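Local coordinates for protein putative adhesin (Parabacteroides distasonis, PDB 3LJY) that is of unknown function but is probably a surface lipoprotein adhesin, a parallel beta-solenoid that may mediate attachment, at residues D32-Q37 with N99-S104. Sequence-based numbering, arbitrary orientation.
Sequences DFNYEQ and NFMVNS
F33 and F100 project together from adjacent parallel strands into the buried interior, with CD1 of F33 3.6 Å from CE1 of F100. Their planes are inclined by 45°, neither stacked nor edge-to-face, and F33 meets F100 at the rim of its ring. Both rings stand with CG anti to the backbone N (chi1 -166° in F33), and such broad apolar groups suit the interior. Y35 and V102 continue this row, CD2 of Y35 resting 3.9 Å from CG2 of V102; the phenol end of Y35 reaches the hydroxyl of S86.

On the other face the side chains are mostly polar. OD1 of D32 lies 3.5 Å from CB of N99. The amides of N34 and N103 have their planes 32° apart, and ND2 of N103 donates to OD1 of N34 at 2.8 Å. The acceptor lies in the amide plane of N103, whereas the donor is tilted from the carbonyl plane of N34. Asparagine suits both places because an amide donates and accepts at once: OD1 of N103 takes K124 NZ, and ND2 of N34 bonds weakly to V82 O. Selenomethionine M101, long and flexible, brings its CE to 3.4 Å from OD1 of N34. A water links ND2 of N103 to OE2 of E36.

Backbone bonds alternate in parallel fashion from F33 N to N99 O through to N103 N to Y35 O. At N103 the strand loses its regular shape, yet S104 stays alongside E36 and its OG accepts from Q37 N at 3.0 Å. Serine suits this spot because its short hydroxyl can stand in for a strand carbonyl.

The two strands belong to neighbouring coils of a parallel beta-solenoid, stacked in register on one wall. Strand 80-86 flanks 32-37 and strand 120-123 flanks 99-102, where Q122 bonds N99, while I25 and V27 of strand 24-27, in another sheet, meet F33 across the interior.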
ATOM      1  N   ASP A  32       0.811  13.774  -4.070  1.00 48.34           N
ATOM      2  CA  ASP A  32      -0.418  13.278  -3.406  1.00 48.99           C
ATOM      3  C   ASP A  32      -1.364  12.700  -4.474  1.00 47.22           C
ATOM      4  O   ASP A  32      -1.944  13.428  -5.239  1.00 46.69           O
ATOM      5  CB  ASP A  32      -1.127  14.379  -2.603  1.00 49.80           C
ATOM      6  CG  ASP A  32      -0.395  14.777  -1.303  1.00 53.02           C
ATOM      7  OD1 ASP A  32       0.476  14.049  -0.753  1.00 59.81           O
ATOM      8  OD2 ASP A  32      -0.720  15.868  -0.797  1.00 62.88           O
ATOM      9  N   PHE A  33      -1.503  11.384  -4.509  1.00 46.85           N
ATOM     10  CA  PHE A  33      -2.119  10.660  -5.650  1.00 45.80           C
ATOM     11  C   PHE A  33      -3.414   9.993  -5.207  1.00 44.97           C
ATOM     12  O   PHE A  33      -3.417   9.016  -4.467  1.00 44.82           O
ATOM     13  CB  PHE A  33      -1.124   9.623  -6.180  1.00 47.41           C
ATOM     14  CG  PHE A  33      -1.469   9.033  -7.522  1.00 45.87           C
ATOM     15  CD1 PHE A  33      -2.561   8.207  -7.681  1.00 47.29           C
ATOM     16  CD2 PHE A  33      -0.624   9.221  -8.600  1.00 48.12           C
ATOM     17  CE1 PHE A  33      -2.851   7.663  -8.902  1.00 46.90           C
ATOM     18  CE2 PHE A  33      -0.896   8.661  -9.812  1.00 47.38           C
ATOM     19  CZ  PHE A  33      -2.013   7.886  -9.969  1.00 47.70           C
ATOM     20  N   ASN A  34      -4.521  10.576  -5.641  1.00 44.23           N
ATOM     21  CA  ASN A  34      -5.844  10.162  -5.216  1.00 44.48           C
ATOM     22  C   ASN A  34      -6.511   9.297  -6.290  1.00 43.85           C
ATOM     23  O   ASN A  34      -6.621   9.699  -7.444  1.00 43.23           O
ATOM     24  CB  ASN A  34      -6.674  11.428  -4.881  1.00 44.32           C
ATOM     25  CG  ASN A  34      -6.203  12.101  -3.592  1.00 42.87           C
ATOM     26  OD1 ASN A  34      -6.439  11.574  -2.523  1.00 45.47           O
ATOM     27  ND2 ASN A  34      -5.534  13.255  -3.694  1.00 42.32           N
ATOM     28  N   TYR A  35      -6.938   8.105  -5.902  1.00 43.64           N
ATOM     29  CA  TYR A  35      -7.521   7.158  -6.848  1.00 43.78           C
ATOM     30  C   TYR A  35      -8.940   6.737  -6.375  1.00 44.18           C
ATOM     31  O   TYR A  35      -9.198   6.565  -5.185  1.00 43.48           O
ATOM     32  CB  TYR A  35      -6.589   5.941  -7.075  1.00 41.80           C
ATOM     33  CG  TYR A  35      -7.276   4.823  -7.847  1.00 43.29           C
ATOM     34  CD1 TYR A  35      -7.301   4.815  -9.232  1.00 40.51           C
ATOM     35  CD2 TYR A  35      -7.957   3.805  -7.176  1.00 43.90           C
ATOM     36  CE1 TYR A  35      -7.962   3.840  -9.918  1.00 39.26           C
ATOM     37  CE2 TYR A  35      -8.637   2.829  -7.863  1.00 44.26           C
ATOM     38  CZ  TYR A  35      -8.636   2.852  -9.232  1.00 43.39           C
ATOM     39  OH  TYR A  35      -9.329   1.872  -9.893  1.00 42.46           O
ATOM     40  N   GLU A  36      -9.853   6.593  -7.322  1.00 45.71           N
ATOM     41  CA  GLU A  36     -11.138   5.972  -7.047  1.00 47.15           C
ATOM     42  C   GLU A  36     -11.509   4.961  -8.110  1.00 46.45           C
ATOM     43  O   GLU A  36     -11.235   5.148  -9.284  1.00 44.69           O
ATOM     44  CB  GLU A  36     -12.236   7.007  -6.940  1.00 47.17           C
ATOM     45  CG  GLU A  36     -12.129   7.789  -5.642  1.00 53.18           C
ATOM     46  CD  GLU A  36     -13.155   8.898  -5.503  1.00 53.94           C
ATOM     47  OE1 GLU A  36     -14.247   8.799  -6.100  1.00 58.50           O
ATOM     48  OE2 GLU A  36     -12.843   9.861  -4.770  1.00 57.40           O
ATOM     49  N   GLN A  37     -12.174   3.894  -7.685  1.00 47.79           N
ATOM     50  CA  GLN A  37     -12.687   2.909  -8.619  1.00 48.00           C
ATOM     51  C   GLN A  37     -14.076   3.324  -9.059  1.00 48.16           C
ATOM     52  O   GLN A  37     -14.988   3.458  -8.241  1.00 48.63           O
ATOM     53  CB  GLN A  37     -12.664   1.502  -7.998  1.00 47.19           C
ATOM     54  CG  GLN A  37     -13.139   0.419  -8.945  1.00 46.68           C
ATOM     55  CD  GLN A  37     -13.195  -0.947  -8.323  1.00 48.22           C
ATOM     56  OE1 GLN A  37     -13.350  -1.083  -7.107  1.00 48.61           O
ATOM     57  NE2 GLN A  37     -13.072  -1.985  -9.163  1.00 45.25           N
ATOM     58  N   ASN A  99       2.406   9.711  -1.773  1.00 46.34           N
ATOM     59  CA  ASN A  99       1.309   9.406  -0.855  1.00 46.23           C
ATOM     60  C   ASN A  99       0.148   8.915  -1.714  1.00 45.49           C
ATOM     61  O   ASN A  99      -0.540   9.724  -2.390  1.00 47.64           O
ATOM     62  CB  ASN A  99       0.946  10.648  -0.044  1.00 45.65           C
ATOM     63  CG  ASN A  99      -0.105  10.389   0.997  1.00 45.79           C
ATOM     64  OD1 ASN A  99      -0.434   9.255   1.316  1.00 47.73           O
ATOM     65  ND2 ASN A  99      -0.646  11.456   1.544  1.00 46.26           N
ATOM     66  N   PHE A 100      -0.021   7.591  -1.739  1.00 44.35           N
ATOM     67  CA  PHE A 100      -0.994   6.960  -2.601  1.00 44.82           C
ATOM     68  C   PHE A 100      -2.277   6.665  -1.813  1.00 43.61           C
ATOM     69  O   PHE A 100      -2.254   5.955  -0.837  1.00 44.03           O
ATOM     70  CB  PHE A 100      -0.408   5.690  -3.220  1.00 46.30           C
ATOM     71  CG  PHE A 100      -1.358   4.979  -4.163  1.00 46.80           C
ATOM     72  CD1 PHE A 100      -1.669   5.519  -5.395  1.00 47.75           C
ATOM     73  CD2 PHE A 100      -1.934   3.791  -3.815  1.00 45.87           C
ATOM     74  CE1 PHE A 100      -2.544   4.886  -6.261  1.00 47.03           C
ATOM     75  CE2 PHE A 100      -2.812   3.146  -4.676  1.00 50.39           C
ATOM     76  CZ  PHE A 100      -3.123   3.700  -5.899  1.00 50.08           C
HETATM   77  N   MSE A 101      -3.389   7.271  -2.211  1.00 46.10           N
HETATM   78  CA  MSE A 101      -4.650   7.156  -1.459  1.00 44.81           C
HETATM   79  C   MSE A 101      -5.730   6.629  -2.346  1.00 43.43           C
HETATM   80  O   MSE A 101      -5.962   7.195  -3.388  1.00 42.13           O
HETATM   81  CB  MSE A 101      -5.057   8.519  -0.904  1.00 43.94           C
HETATM   82  CG  MSE A 101      -4.066   9.001   0.117  1.00 45.83           C
HETATM   83 SE   MSE A 101      -4.077  10.853   0.561  0.75 45.44          SE
HETATM   84  CE  MSE A 101      -3.321  11.558  -1.066  1.00 34.51           C
ATOM     85  N   VAL A 102      -6.347   5.517  -1.942  1.00 44.87           N
ATOM     86  CA  VAL A 102      -7.571   5.002  -2.584  1.00 43.88           C
ATOM     87  C   VAL A 102      -8.722   5.472  -1.731  1.00 44.64           C
ATOM     88  O   VAL A 102      -8.812   5.101  -0.586  1.00 44.92           O
ATOM     89  CB  VAL A 102      -7.567   3.474  -2.763  1.00 42.94           C
ATOM     90  CG1 VAL A 102      -8.960   2.945  -3.278  1.00 39.66           C
ATOM     91  CG2 VAL A 102      -6.423   3.063  -3.713  1.00 41.12           C
ATOM     92  N   ASN A 103      -9.570   6.322  -2.312  1.00 45.76           N
ATOM     93  CA  ASN A 103     -10.589   7.053  -1.581  1.00 46.67           C
ATOM     94  C   ASN A 103     -11.987   6.503  -1.771  1.00 47.18           C
ATOM     95  O   ASN A 103     -12.918   7.104  -1.267  1.00 47.25           O
ATOM     96  CB  ASN A 103     -10.590   8.538  -1.999  1.00 46.64           C
ATOM     97  CG  ASN A 103      -9.300   9.221  -1.679  1.00 44.87           C
ATOM     98  OD1 ASN A 103      -8.766   9.038  -0.585  1.00 45.06           O
ATOM     99  ND2 ASN A 103      -8.762   9.975  -2.625  1.00 39.24           N
ATOM    100  N   SER A 104     -12.123   5.397  -2.513  1.00 47.11           N
ATOM    101  CA  SER A 104     -13.398   4.733  -2.714  1.00 45.98           C
ATOM    102  C   SER A 104     -13.268   3.317  -2.186  1.00 45.68           C
ATOM    103  O   SER A 104     -12.174   2.855  -1.951  1.00 45.14           O
ATOM    104  CB  SER A 104     -13.689   4.629  -4.193  1.00 46.42           C
ATOM    105  OG  SER A 104     -12.720   3.776  -4.776  1.00 43.29           O
TER
HETATM  106  O   HOH W   1     -10.208  10.874  -5.060  1.00 29.09           O